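Local atomic coordinates of 2-oxoglutarate-dependent dioxygenase tropC (Talaromyces stipitatus, PDB entry 6XJJ), a protein that catalyses, as an iron- and 2-oxoglutarate-dependent dioxygenase, an oxidative step in the biosynthesis of fungal tropolones. Residues F76-H81 and F281-G286; S250-Q255 and S313-L318; G133-T138 and N232-Q237; E105-S110 and R120-S125; L188-V193 and D213-P218. All blocks are in the same frame, centred on the assembly; numbering follows the deposited sequence.

How the contacts relate
Contacts 1, 2 and 4 all reach the main mixed sheet of this dioxygenase. Contacts 1 and 2 are neighbours in it, their centres 9 Å apart, and strands 281-285 and 249-253 join them directly: V282 O is 2.8 Å from L252 N. The iron lies close to this part of the sheet, about 5 Å from the side chain of F317 and about 9 Å from that of V282. Contact 5 closes the other face, where I192 CD1 comes within 3.6 Å of I283 CD1 and 3.7 Å of I251 CD1. Contacts 3 and 4 lie farther out, about 23 and 20 Å from the chain centre, and touch through T138 and S125.

Contact 1: F76-H81 and F281-G286; sequences FNLVGH and FVINMG
Just past the end of strand 75-79, H81 turns an imidazole ring back onto F281, and the two form a T-shaped pair, an unusual finish to an otherwise regular strand pairing. The edge of F281 points at the imidazole face, with CE2 over the middle of the ring; the centroids are 4.6 Å apart and the planes meet at 65°. H81 holds CG between its backbone N and carbonyl carbon (chi1 47°), which swings the ring toward the strand. Both ring nitrogens have hydrogen-bond partners, ND1 with I83 N and NE2 with D279 O, so the imidazole is fixed in rotation.

The strands themselves run antiparallel. F76 N bonds I283 O at 3.0 Å and I283 N returns to F76 O at 2.8 Å, the latter almost straight; L78 and F281 form a second hydrogen-bonded pair, and N77 faces V282 between them. Strand 281-285 belongs to the double-stranded beta-helix (jelly-roll) core of the 2-oxoglutarate dioxygenases; strand 75-79, from the N-terminal region, extends its main sheet. F76, L78, F281 and I283 all stand on one face, where bulky hydrocarbon suits the long helix 171-204 packed against it; L78 CB lies 3.7 Å from I283 CG1. N77 and V282 occupy the other face, with N77 OD1 3.6 Å from V282 CG2. The side chain of V282 is about 9 Å from the bound iron and, branched and nonpolar, packs on L252 and V274. Two residues on from V282, N284 uses ND2 to bond OD2 of the iron ligand D245.

Contact 2: S250-Q255 and S313-L318; sequences SILLQQ and SVAFFL
L252 lays its CD1 methyl against CB of A315, 3.9 Å away, and the same methyl also meets S313 CB at 3.9 Å. With CG trans to the backbone N (chi1 -179°), the leucine leans along the facing strand, and small partners such as A315 and S313 leave room for it. Farther along the same face S250 brings OG obliquely beside the ring of F317, 3.1 Å from CD2. That hydroxyl is engaged with D245 OD2, so S250 is a second-shell residue that probably helps to position the iron ligand D245, while the side chain of F317 lies about 5 Å from the metal.

The backbones run antiparallel, 169° apart in direction, as neighbouring strands in the sheet of the double-stranded beta-helix that carries the iron site. I251 and F316 form one hydrogen-bonded pair, with I251 N to F316 O at 2.8 Å and F316 N to I251 O at 3.0 Å. L253 and V314 form the next, likewise with a bond in each direction. At the non-hydrogen-bonded positions, L252 CA between the two pairs and S250 CA beyond them point C-H groups at V314 O and F316 O.

I251, L253, V314 and F316 point to the face turned from the metal. Their large apolar side chains suit a buried layer, completed by M185, V189 and Y181 of helix 171-204. Across that face L253 CB and V314 CB stand 4.3 Å apart.

Contact 3: G133-T138 and N232-Q237; sequences GLLPDT and NPDPRQ
The backbone of L134-L135 runs past a type I turn, D234 to Q237, and is joined to it by a nearly straight bond from L135 N to R236 O, 2.9 Å long and 174° at the hydrogen. P235 suits the turn because its ring already fixes the backbone angle needed there. The turn is reinforced by an Asx turn, in which D234 OD1 accepts from R236 N from above the carboxylate plane. OD2 of the same aspartate forms a salt bridge with R236 NH2, 2.8 Å away, and holds the bent arginine chain over the turn.

L135 fills the angle between these groups: CD1 lies beside the D234 carboxylate and above one face of the guanidinium, offset toward its rim, while CB packs on Q237 CG at 3.8 Å. Beside the L135 N to R236 O bond, L134 CD2 meets R236 CB, also at 3.8 Å. Q237, extended beyond CG, reaches along the loop until NE2 gives a hydrogen bond of 2.9 Å to P136 O, which lies close to the plane of the amide. T138 CG2 sits 3.6 Å from this nitrogen, a methyl beside the polar end.

The pairing is a surface contact between loops. T138 leads directly into strand 139-144, and its backbone bonds to F238, while D137 OD2 accepts from G241 N in strand 240-241; the turn itself follows strand 222-227, the sheet neighbour of 139-144.

Contact 4: E105-S110 and R120-S125; sequences EKMKIS and RGYEPS
This is a helical segment packed on an outer strand: helix 103-107 and the residues that follow it lie against strand 121-123, at one side of the main sheet, away from the iron site. The ring of Y122 carries most of it. K106 spreads its aliphatic chain over one face, with CB 3.6 Å from the ring centroid in a CH-pi contact and CD 3.5 Å from CE1. P124 N lies over the opposite face toward the rim. M107 arrives from a third direction, its doubly bent chain bringing SD into the ring plane at the edge, 3.8 Å from CE2, a Met-aromatic contact; SD also touches P124 CG at 4.1 Å.

A flat ring with a polar tip suits this place, because Y122 OH and K106 NZ both reach E140 OE2, by a hydrogen bond and a salt bridge. The lysine thus serves as hydrocarbon along its length and as a charge at its end.

Behind the ring, Y122 N bonds I109 O at 2.8 Å. S110 and Y122 form a single backbone bridge, in which S110 CA also makes a CA-H...O contact with Y122 O. G121 CA makes another with I109 O; glycine suits this place because its backbone angles (phi 117°, psi -150°) are ones that residues with a side chain rarely adopt.

Strand 121-123 is bonded on its other side to strand 139-144, through G121 with I143 and E123 with C141, while F98 of helix 85-99 packs on both I109 and Y122.

Contact 5: L188-V193 and D213-P218; sequences LVSTIV and DILINP
V189 begins the contact lightly, its carbonyl O 4.5 Å from L215 CD2. It belongs to helix 171-204, the long helix that lies across the main sheet of the double-stranded beta-helix fold, and the partner is a short 3-10 segment, 213-215, in the connection from that helix to strand 222-227. The side chain of V189 turns to the sheet, onto V249, I251 and L318.

One residue on, S190 meets L215 squarely. CB lies 3.8 Å from L215 CD1 and OG 3.4 Å from L215 CD2; L215 holds CG beside its backbone N (chi1 -58°), which lays both methyls of its fork against the serine. The S190 hydroxyl bonds the carbonyl of L186 one turn back; a small residue whose polar atom folds onto its own helix suits a spot beneath a leucine.

V193, one helical turn after V189, supplies the second half. Being branched at CB, it presents two methyls to the loop, and L318 of the sheet packs against it too. L215 and V193 approach tip to tip, L215 CD2 to V193 CG2 at 4.1 Å. I214 crosses V193 obliquely, and its CD1 lies 3.8 Å from V193 CG2 and 4.0 Å from V193 CG1.

Contact 1: F76-H81 and F281-G286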
# COMPACT_ATOMS: atom_id res chain seq x y z
N PHE A 76 -5.94 -5.63 -8.37
CA PHE A 76 -5.22 -6.10 -9.55
C PHE A 76 -3.72 -5.96 -9.35
O PHE A 76 -3.24 -5.29 -8.44
CB PHE A 76 -5.51 -5.39 -10.88
CG PHE A 76 -5.63 -3.88 -10.82
CD1 PHE A 76 -5.77 -3.17 -9.64
CD2 PHE A 76 -5.20 -3.16 -11.93
CE1 PHE A 76 -5.81 -1.78 -9.65
CE2 PHE A 76 -5.18 -1.78 -11.93
CZ PHE A 76 -5.47 -1.10 -10.77
N ASN A 77 -2.97 -6.63 -10.25
CA ASN A 77 -1.57 -6.32 -10.51
C ASN A 77 -1.45 -5.27 -11.60
O ASN A 77 -2.15 -5.32 -12.62
CB ASN A 77 -0.81 -7.58 -10.95
CG ASN A 77 -0.45 -8.47 -9.79
OD1 ASN A 77 0.51 -8.22 -9.06
ND2 ASN A 77 -1.21 -9.54 -9.61
N LEU A 78 -0.54 -4.32 -11.39
CA LEU A 78 -0.34 -3.19 -12.27
C LEU A 78 1.05 -3.27 -12.89
O LEU A 78 2.04 -3.40 -12.17
CB LEU A 78 -0.49 -1.87 -11.51
CG LEU A 78 -0.46 -0.57 -12.32
CD1 LEU A 78 -1.26 0.50 -11.59
CD2 LEU A 78 0.96 -0.07 -12.56
N VAL A 79 1.12 -3.17 -14.22
CA VAL A 79 2.38 -3.05 -14.94
C VAL A 79 2.26 -1.89 -15.92
O VAL A 79 1.20 -1.30 -16.11
CB VAL A 79 2.76 -4.35 -15.69
CG1 VAL A 79 3.00 -5.48 -14.70
CG2 VAL A 79 1.70 -4.72 -16.72
N GLY A 80 3.40 -1.58 -16.56
CA GLY A 80 3.47 -0.46 -17.48
C GLY A 80 3.66 0.88 -16.80
O GLY A 80 3.45 1.92 -17.43
N HIS A 81 4.04 0.87 -15.52
CA HIS A 81 4.15 2.06 -14.71
C HIS A 81 5.37 2.91 -15.05
O HIS A 81 5.36 4.11 -14.77
CB HIS A 81 4.16 1.66 -13.23
CG HIS A 81 5.09 0.53 -12.92
ND1 HIS A 81 6.45 0.70 -12.77
CD2 HIS A 81 4.86 -0.80 -12.75
CE1 HIS A 81 7.01 -0.47 -12.51
NE2 HIS A 81 6.07 -1.39 -12.49
N PHE A 281 3.13 -3.88 -9.41
CA PHE A 281 2.67 -3.52 -8.08
C PHE A 281 1.27 -4.07 -7.88
O PHE A 281 0.48 -4.16 -8.83
CB PHE A 281 2.67 -2.00 -7.89
CG PHE A 281 4.02 -1.37 -8.05
CD1 PHE A 281 4.89 -1.30 -6.97
CD2 PHE A 281 4.42 -0.86 -9.27
CE1 PHE A 281 6.14 -0.71 -7.11
CE2 PHE A 281 5.67 -0.28 -9.42
CZ PHE A 281 6.53 -0.21 -8.34
N VAL A 282 0.95 -4.46 -6.64
CA VAL A 282 -0.40 -4.89 -6.29
C VAL A 282 -1.19 -3.68 -5.84
O VAL A 282 -0.76 -2.94 -4.95
CB VAL A 282 -0.38 -5.96 -5.18
CG1 VAL A 282 -1.81 -6.32 -4.78
CG2 VAL A 282 0.33 -7.20 -5.63
N ILE A 283 -2.35 -3.49 -6.45
CA ILE A 283 -3.21 -2.35 -6.21
C ILE A 283 -4.51 -2.87 -5.65
O ILE A 283 -5.10 -3.81 -6.20
CB ILE A 283 -3.47 -1.56 -7.50
CG1 ILE A 283 -2.16 -1.20 -8.22
CG2 ILE A 283 -4.31 -0.32 -7.20
CD1 ILE A 283 -1.22 -0.36 -7.43
N ASN A 284 -4.97 -2.29 -4.54
CA ASN A 284 -6.30 -2.59 -4.04
C ASN A 284 -6.97 -1.34 -3.51
O ASN A 284 -6.33 -0.36 -3.14
CB ASN A 284 -6.27 -3.62 -2.92
CG ASN A 284 -5.47 -3.16 -1.75
OD1 ASN A 284 -4.41 -2.57 -1.93
ND2 ASN A 284 -6.03 -3.27 -0.57
N MET A 285 -8.29 -1.42 -3.44
CA MET A 285 -9.13 -0.35 -2.95
C MET A 285 -9.37 -0.51 -1.44
O MET A 285 -9.37 -1.63 -0.91
CB MET A 285 -10.47 -0.36 -3.68
CG MET A 285 -10.36 -0.34 -5.21
SD MET A 285 -9.71 1.19 -5.92
CE MET A 285 -7.96 0.83 -6.09
N GLY A 286 -9.57 0.62 -0.76
CA GLY A 286 -9.85 0.64 0.65
C GLY A 286 -11.30 1.00 0.95
O GLY A 286 -12.13 1.21 0.06

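Contact 2: S250-Q255 and S313-L318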
# COMPACT_ATOMS: atom_id res chain seq x y z
N SER A 250 -4.10 1.43 -2.15
CA SER A 250 -2.87 0.87 -1.61
C SER A 250 -2.06 0.28 -2.75
O SER A 250 -2.63 -0.32 -3.67
CB SER A 250 -3.15 -0.20 -0.54
OG SER A 250 -3.90 0.33 0.54
N ILE A 251 -0.74 0.44 -2.68
CA ILE A 251 0.17 -0.03 -3.72
C ILE A 251 1.26 -0.84 -3.03
O ILE A 251 2.01 -0.30 -2.21
CB ILE A 251 0.80 1.12 -4.52
CG1 ILE A 251 -0.28 2.08 -5.03
CG2 ILE A 251 1.56 0.53 -5.70
CD1 ILE A 251 0.28 3.34 -5.65
N LEU A 252 1.36 -2.12 -3.38
CA LEU A 252 2.23 -3.05 -2.69
C LEU A 252 3.32 -3.53 -3.64
O LEU A 252 3.05 -3.79 -4.81
CB LEU A 252 1.44 -4.26 -2.17
CG LEU A 252 2.14 -5.37 -1.39
CD1 LEU A 252 2.49 -4.92 0.02
CD2 LEU A 252 1.27 -6.63 -1.38
N LEU A 253 4.54 -3.64 -3.12
CA LEU A 253 5.66 -4.22 -3.86
C LEU A 253 6.06 -5.52 -3.17
O LEU A 253 6.55 -5.49 -2.03
CB LEU A 253 6.84 -3.25 -3.90
CG LEU A 253 8.14 -3.78 -4.52
CD1 LEU A 253 7.96 -4.13 -5.99
CD2 LEU A 253 9.27 -2.78 -4.34
N GLN A 254 5.85 -6.64 -3.85
CA GLN A 254 6.24 -7.92 -3.27
C GLN A 254 7.64 -8.28 -3.75
O GLN A 254 8.22 -7.62 -4.62
CB GLN A 254 5.26 -9.02 -3.66
CG GLN A 254 3.82 -8.66 -3.55
CD GLN A 254 2.98 -9.88 -3.73
OE1 GLN A 254 3.50 -10.99 -3.68
NE2 GLN A 254 1.77 -9.68 -4.20
N GLN A 255 8.17 -9.36 -3.20
CA GLN A 255 9.54 -9.76 -3.47
C GLN A 255 9.54 -11.00 -4.36
O GLN A 255 8.79 -11.95 -4.09
CB GLN A 255 10.27 -10.04 -2.15
CG GLN A 255 11.77 -9.88 -2.21
CD GLN A 255 12.40 -10.09 -0.86
OE1 GLN A 255 11.72 -10.42 0.12
NE2 GLN A 255 13.70 -9.85 -0.77
N SER A 313 8.17 -6.71 1.92
CA SER A 313 7.25 -6.01 1.04
C SER A 313 7.21 -4.55 1.45
O SER A 313 7.53 -4.19 2.59
CB SER A 313 5.85 -6.65 1.07
OG SER A 313 5.29 -6.59 2.36
N VAL A 314 6.83 -3.70 0.50
CA VAL A 314 6.68 -2.27 0.74
C VAL A 314 5.26 -1.89 0.38
O VAL A 314 4.82 -2.08 -0.76
CB VAL A 314 7.69 -1.44 -0.07
CG1 VAL A 314 7.44 0.05 0.13
CG2 VAL A 314 9.11 -1.79 0.34
N ALA A 315 4.54 -1.36 1.36
CA ALA A 315 3.13 -1.03 1.22
C ALA A 315 3.00 0.48 1.36
O ALA A 315 3.44 1.05 2.36
CB ALA A 315 2.28 -1.75 2.27
N PHE A 316 2.44 1.12 0.35
CA PHE A 316 2.16 2.54 0.39
C PHE A 316 0.67 2.74 0.22
O PHE A 316 0.01 2.00 -0.52
CB PHE A 316 3.11 3.28 -0.62
CG PHE A 316 2.68 4.68 -1.09
CD1 PHE A 316 1.38 5.14 -1.11
CD2 PHE A 316 3.67 5.65 -1.11
CE1 PHE A 316 1.08 6.45 -1.47
CE2 PHE A 316 3.38 6.97 -1.42
CZ PHE A 316 2.09 7.36 -1.58
N PHE A 317 0.13 3.69 0.99
CA PHE A 317 -1.31 3.89 1.03
C PHE A 317 -1.62 5.36 0.83
O PHE A 317 -0.82 6.24 1.19
CB PHE A 317 -2.01 3.42 2.34
CG PHE A 317 -1.46 2.14 2.93
CD1 PHE A 317 -0.11 1.96 3.17
CD2 PHE A 317 -2.29 1.03 3.05
CE1 PHE A 317 0.37 0.77 3.68
CE2 PHE A 317 -1.80 -0.17 3.52
CZ PHE A 317 -0.47 -0.30 3.83
N LEU A 318 -2.79 5.61 0.26
CA LEU A 318 -3.35 6.94 0.09
C LEU A 318 -4.67 6.99 0.85
O LEU A 318 -5.62 6.29 0.49
CB LEU A 318 -3.54 7.26 -1.39
CG LEU A 318 -4.32 8.54 -1.73
CD1 LEU A 318 -3.61 9.77 -1.17
CD2 LEU A 318 -4.52 8.66 -3.23

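Contact 3: G133-T138 and N232-Q237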
# COMPACT_ATOMS: atom_id res chain seq x y z
N GLY A 133 -9.73 -15.71 18.87
CA GLY A 133 -9.23 -17.07 18.82
C GLY A 133 -7.78 -17.20 18.37
O GLY A 133 -7.21 -18.28 18.54
N LEU A 134 -7.18 -16.14 17.84
CA LEU A 134 -5.96 -16.25 17.05
C LEU A 134 -4.78 -15.57 17.73
O LEU A 134 -4.91 -14.87 18.73
CB LEU A 134 -6.20 -15.66 15.65
CG LEU A 134 -7.29 -16.36 14.83
CD1 LEU A 134 -7.53 -15.64 13.51
CD2 LEU A 134 -6.96 -17.83 14.59
N LEU A 135 -3.60 -15.81 17.15
CA LEU A 135 -2.31 -15.33 17.63
C LEU A 135 -1.91 -14.04 16.92
O LEU A 135 -2.36 -13.75 15.81
CB LEU A 135 -1.24 -16.40 17.38
CG LEU A 135 -1.31 -17.67 18.24
CD1 LEU A 135 -0.38 -18.73 17.67
CD2 LEU A 135 -0.93 -17.37 19.67
N PRO A 136 -1.04 -13.24 17.54
CA PRO A 136 -0.64 -11.96 16.94
C PRO A 136 0.23 -12.14 15.71
O PRO A 136 0.81 -13.20 15.47
CB PRO A 136 0.13 -11.26 18.07
CG PRO A 136 0.61 -12.37 18.94
CD PRO A 136 -0.43 -13.44 18.87
N ASP A 137 0.31 -11.08 14.91
CA ASP A 137 0.97 -11.13 13.61
C ASP A 137 2.49 -11.10 13.72
O ASP A 137 3.07 -10.31 14.47
CB ASP A 137 0.51 -9.96 12.75
CG ASP A 137 -0.94 -10.10 12.35
OD1 ASP A 137 -1.49 -11.21 12.52
OD2 ASP A 137 -1.52 -9.10 11.86
N THR A 138 3.14 -11.96 12.93
CA THR A 138 4.60 -12.01 12.84
C THR A 138 5.19 -10.76 12.20
O THR A 138 6.41 -10.57 12.26
CB THR A 138 5.03 -13.24 12.03
OG1 THR A 138 4.47 -13.18 10.71
CG2 THR A 138 4.58 -14.53 12.71
N ASN A 232 7.38 -24.69 10.56
CA ASN A 232 6.09 -25.26 10.96
C ASN A 232 5.30 -24.19 11.70
O ASN A 232 5.43 -24.03 12.92
CB ASN A 232 6.28 -26.50 11.82
CG ASN A 232 6.74 -27.69 11.01
OD1 ASN A 232 5.94 -28.31 10.29
ND2 ASN A 232 8.02 -28.01 11.09
N PRO A 233 4.48 -23.42 10.99
CA PRO A 233 3.72 -22.35 11.64
C PRO A 233 2.39 -22.81 12.19
O PRO A 233 1.73 -23.71 11.67
CB PRO A 233 3.52 -21.34 10.50
CG PRO A 233 3.44 -22.18 9.28
CD PRO A 233 4.31 -23.39 9.52
N ASP A 234 1.99 -22.17 13.28
CA ASP A 234 0.67 -22.40 13.84
C ASP A 234 -0.38 -21.82 12.91
O ASP A 234 -0.30 -20.63 12.56
CB ASP A 234 0.59 -21.76 15.22
CG ASP A 234 -0.72 -22.06 15.93
OD1 ASP A 234 -1.61 -22.65 15.31
OD2 ASP A 234 -0.85 -21.72 17.12
N PRO A 235 -1.38 -22.60 12.48
CA PRO A 235 -2.40 -22.05 11.57
C PRO A 235 -3.28 -20.99 12.20
O PRO A 235 -4.16 -20.45 11.52
CB PRO A 235 -3.21 -23.29 11.18
CG PRO A 235 -3.07 -24.19 12.32
CD PRO A 235 -1.67 -24.01 12.80
N ARG A 236 -3.09 -20.69 13.48
CA ARG A 236 -3.78 -19.60 14.16
C ARG A 236 -3.00 -18.28 14.10
O ARG A 236 -3.45 -17.29 14.69
CB ARG A 236 -4.05 -19.99 15.62
CG ARG A 236 -5.05 -21.13 15.76
CD ARG A 236 -5.32 -21.60 17.20
NE ARG A 236 -4.12 -22.12 17.85
CZ ARG A 236 -3.55 -21.62 18.95
NH1 ARG A 236 -4.09 -20.60 19.60
NH2 ARG A 236 -2.45 -22.19 19.43
N GLN A 237 -1.87 -18.25 13.40
CA GLN A 237 -1.02 -17.08 13.32
C GLN A 237 -0.77 -16.77 11.86
O GLN A 237 -0.52 -17.68 11.06
CB GLN A 237 0.33 -17.30 14.02
CG GLN A 237 1.06 -16.04 14.38
CD GLN A 237 2.34 -16.31 15.14
OE1 GLN A 237 2.80 -17.45 15.22
NE2 GLN A 237 2.87 -15.28 15.79

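Contact 4: E105-S110 and R120-S125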
# COMPACT_ATOMS: atom_id res chain seq x y z
N GLU A 105 18.25 -1.41 18.72
CA GLU A 105 18.55 -0.29 17.83
C GLU A 105 17.29 0.24 17.16
O GLU A 105 17.10 1.46 17.06
CB GLU A 105 19.57 -0.74 16.78
CG GLU A 105 20.09 0.35 15.85
CD GLU A 105 21.00 1.33 16.55
OE1 GLU A 105 21.37 1.07 17.72
OE2 GLU A 105 21.36 2.36 15.93
N LYS A 106 16.41 -0.65 16.70
CA LYS A 106 15.16 -0.22 16.08
C LYS A 106 14.23 0.42 17.10
O LYS A 106 13.58 1.43 16.81
CB LYS A 106 14.45 -1.41 15.44
CG LYS A 106 15.28 -2.27 14.53
CD LYS A 106 14.48 -3.48 14.09
CE LYS A 106 15.37 -4.66 13.76
NZ LYS A 106 14.55 -5.87 13.46
N MET A 107 14.14 -0.17 18.29
CA MET A 107 13.23 0.33 19.31
C MET A 107 13.56 1.76 19.73
O MET A 107 12.71 2.43 20.32
CB MET A 107 13.26 -0.60 20.53
CG MET A 107 12.62 -1.97 20.29
SD MET A 107 10.82 -1.93 20.07
CE MET A 107 10.28 -1.48 21.71
N LYS A 108 14.77 2.25 19.44
CA LYS A 108 15.10 3.64 19.71
C LYS A 108 14.23 4.61 18.92
O LYS A 108 14.15 5.79 19.28
CB LYS A 108 16.58 3.91 19.44
CG LYS A 108 17.51 3.48 20.57
CD LYS A 108 18.98 3.61 20.18
CE LYS A 108 19.89 3.35 21.37
NZ LYS A 108 21.34 3.33 21.02
N ILE A 109 13.59 4.15 17.84
CA ILE A 109 12.63 4.97 17.10
C ILE A 109 11.29 4.25 17.06
O ILE A 109 10.55 4.35 16.08
CB ILE A 109 13.12 5.30 15.68
CG1 ILE A 109 13.39 4.01 14.89
CG2 ILE A 109 14.36 6.18 15.74
CD1 ILE A 109 13.65 4.23 13.41
N SER A 110 10.98 3.51 18.13
CA SER A 110 9.71 2.81 18.21
C SER A 110 8.55 3.80 18.12
O SER A 110 8.66 4.97 18.51
CB SER A 110 9.62 2.02 19.52
OG SER A 110 9.70 2.88 20.65
N ARG A 120 4.59 7.09 13.63
CA ARG A 120 5.77 6.98 12.78
C ARG A 120 6.86 6.25 13.54
O ARG A 120 7.01 6.42 14.75
CB ARG A 120 6.30 8.35 12.36
CG ARG A 120 5.29 9.24 11.69
CD ARG A 120 4.90 8.78 10.29
NE ARG A 120 3.90 9.69 9.75
CZ ARG A 120 4.18 10.85 9.17
NH1 ARG A 120 5.43 11.24 9.03
NH2 ARG A 120 3.19 11.61 8.73
N GLY A 121 7.66 5.47 12.81
CA GLY A 121 8.78 4.77 13.41
C GLY A 121 8.66 3.26 13.34
O GLY A 121 8.03 2.72 12.43
N TYR A 122 9.24 2.57 14.32
CA TYR A 122 9.34 1.12 14.30
C TYR A 122 8.25 0.49 15.17
O TYR A 122 7.96 0.96 16.27
CB TYR A 122 10.72 0.67 14.79
CG TYR A 122 10.84 -0.83 14.97
CD1 TYR A 122 10.90 -1.68 13.88
CD2 TYR A 122 10.92 -1.38 16.24
CE1 TYR A 122 11.01 -3.04 14.04
CE2 TYR A 122 11.04 -2.74 16.41
CZ TYR A 122 11.09 -3.56 15.31
OH TYR A 122 11.21 -4.91 15.47
N GLU A 123 7.67 -0.60 14.67
CA GLU A 123 6.69 -1.38 15.42
C GLU A 123 7.14 -2.83 15.38
O GLU A 123 7.30 -3.39 14.27
CB GLU A 123 5.27 -1.23 14.85
CG GLU A 123 4.21 -1.91 15.70
CD GLU A 123 2.80 -1.65 15.20
OE1 GLU A 123 2.65 -0.98 14.16
OE2 GLU A 123 1.84 -2.09 15.86
N PRO A 124 7.36 -3.47 16.51
CA PRO A 124 7.87 -4.84 16.50
C PRO A 124 6.75 -5.85 16.23
O PRO A 124 5.58 -5.51 16.10
CB PRO A 124 8.45 -5.01 17.91
CG PRO A 124 7.66 -4.10 18.75
CD PRO A 124 7.18 -2.97 17.89
N SER A 125 7.15 -7.11 16.14
CA SER A 125 6.22 -8.17 15.81
C SER A 125 5.46 -8.65 17.05
O SER A 125 5.80 -8.32 18.19
CB SER A 125 6.97 -9.34 15.15
OG SER A 125 7.90 -9.91 16.05

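Contact 5: L188-V193 and D213-P218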
# COMPACT_ATOMS: atom_id res chain seq x y z
N LEU A 188 2.70 7.52 -8.92
CA LEU A 188 1.91 6.41 -9.43
C LEU A 188 0.48 6.43 -8.88
O LEU A 188 -0.47 6.15 -9.61
CB LEU A 188 2.60 5.09 -9.09
CG LEU A 188 1.84 3.80 -9.42
CD1 LEU A 188 1.51 3.72 -10.89
CD2 LEU A 188 2.68 2.60 -9.01
N VAL A 189 0.31 6.77 -7.59
CA VAL A 189 -1.03 6.70 -7.02
C VAL A 189 -1.88 7.83 -7.58
O VAL A 189 -3.11 7.71 -7.67
CB VAL A 189 -0.98 6.73 -5.48
CG1 VAL A 189 -0.71 8.13 -4.96
CG2 VAL A 189 -2.26 6.18 -4.91
N SER A 190 -1.25 8.95 -7.96
CA SER A 190 -1.99 10.02 -8.61
C SER A 190 -2.49 9.59 -9.98
O SER A 190 -3.61 9.94 -10.39
CB SER A 190 -1.11 11.26 -8.73
OG SER A 190 -0.72 11.74 -7.45
N THR A 191 -1.67 8.83 -10.71
CA THR A 191 -2.11 8.24 -11.97
C THR A 191 -3.28 7.29 -11.73
O THR A 191 -4.31 7.36 -12.42
CB THR A 191 -0.94 7.49 -12.62
OG1 THR A 191 0.14 8.40 -12.85
CG2 THR A 191 -1.36 6.87 -13.95
N ILE A 192 -3.14 6.40 -10.75
CA ILE A 192 -4.20 5.44 -10.44
C ILE A 192 -5.50 6.16 -10.12
O ILE A 192 -6.58 5.76 -10.58
CB ILE A 192 -3.75 4.52 -9.29
CG1 ILE A 192 -2.58 3.64 -9.75
CG2 ILE A 192 -4.90 3.63 -8.81
CD1 ILE A 192 -1.85 2.92 -8.64
N VAL A 193 -5.43 7.23 -9.33
CA VAL A 193 -6.64 7.96 -8.95
C VAL A 193 -7.35 8.50 -10.18
O VAL A 193 -8.58 8.41 -10.28
CB VAL A 193 -6.29 9.07 -7.96
CG1 VAL A 193 -7.46 10.03 -7.80
CG2 VAL A 193 -5.94 8.46 -6.61
N ASP A 213 -9.38 15.46 -5.62
CA ASP A 213 -9.13 16.29 -4.44
C ASP A 213 -8.36 15.56 -3.35
O ASP A 213 -7.76 16.22 -2.49
CB ASP A 213 -10.44 16.82 -3.88
CG ASP A 213 -11.06 17.89 -4.77
OD1 ASP A 213 -10.33 18.42 -5.64
OD2 ASP A 213 -12.26 18.19 -4.62
N ILE A 214 -8.36 14.22 -3.33
CA ILE A 214 -7.51 13.49 -2.40
C ILE A 214 -6.04 13.63 -2.74
O ILE A 214 -5.18 13.30 -1.92
CB ILE A 214 -7.83 11.99 -2.32
CG1 ILE A 214 -7.98 11.41 -3.73
CG2 ILE A 214 -9.04 11.72 -1.42
CD1 ILE A 214 -7.97 9.90 -3.79
N LEU A 215 -5.71 14.06 -3.96
CA LEU A 215 -4.31 14.33 -4.27
C LEU A 215 -3.85 15.67 -3.72
O LEU A 215 -2.64 15.91 -3.67
CB LEU A 215 -4.10 14.25 -5.78
CG LEU A 215 -4.49 12.90 -6.39
CD1 LEU A 215 -4.38 12.95 -7.88
CD2 LEU A 215 -3.67 11.75 -5.83
N ILE A 216 -4.78 16.53 -3.30
CA ILE A 216 -4.46 17.82 -2.70
C ILE A 216 -3.94 17.60 -1.28
O ILE A 216 -4.72 17.35 -0.35
CB ILE A 216 -5.67 18.76 -2.70
CG1 ILE A 216 -6.18 19.02 -4.12
CG2 ILE A 216 -5.32 20.07 -2.01
CD1 ILE A 216 -5.16 19.66 -5.05
N ASN A 217 -2.63 17.72 -1.10
CA ASN A 217 -2.01 17.68 0.22
C ASN A 217 -2.31 16.35 0.89
O ASN A 217 -2.93 16.31 1.96
CB ASN A 217 -2.52 18.84 1.08
CG ASN A 217 -1.50 19.29 2.11
OD1 ASN A 217 -0.31 19.40 1.79
ND2 ASN A 217 -1.94 19.47 3.35
N PRO A 218 -1.88 15.24 0.30
CA PRO A 218 -2.44 13.94 0.65
C PRO A 218 -1.82 13.33 1.89
O PRO A 218 -0.68 13.63 2.27
CB PRO A 218 -2.11 13.09 -0.58
CG PRO A 218 -0.83 13.69 -1.09
CD PRO A 218 -0.90 15.16 -0.80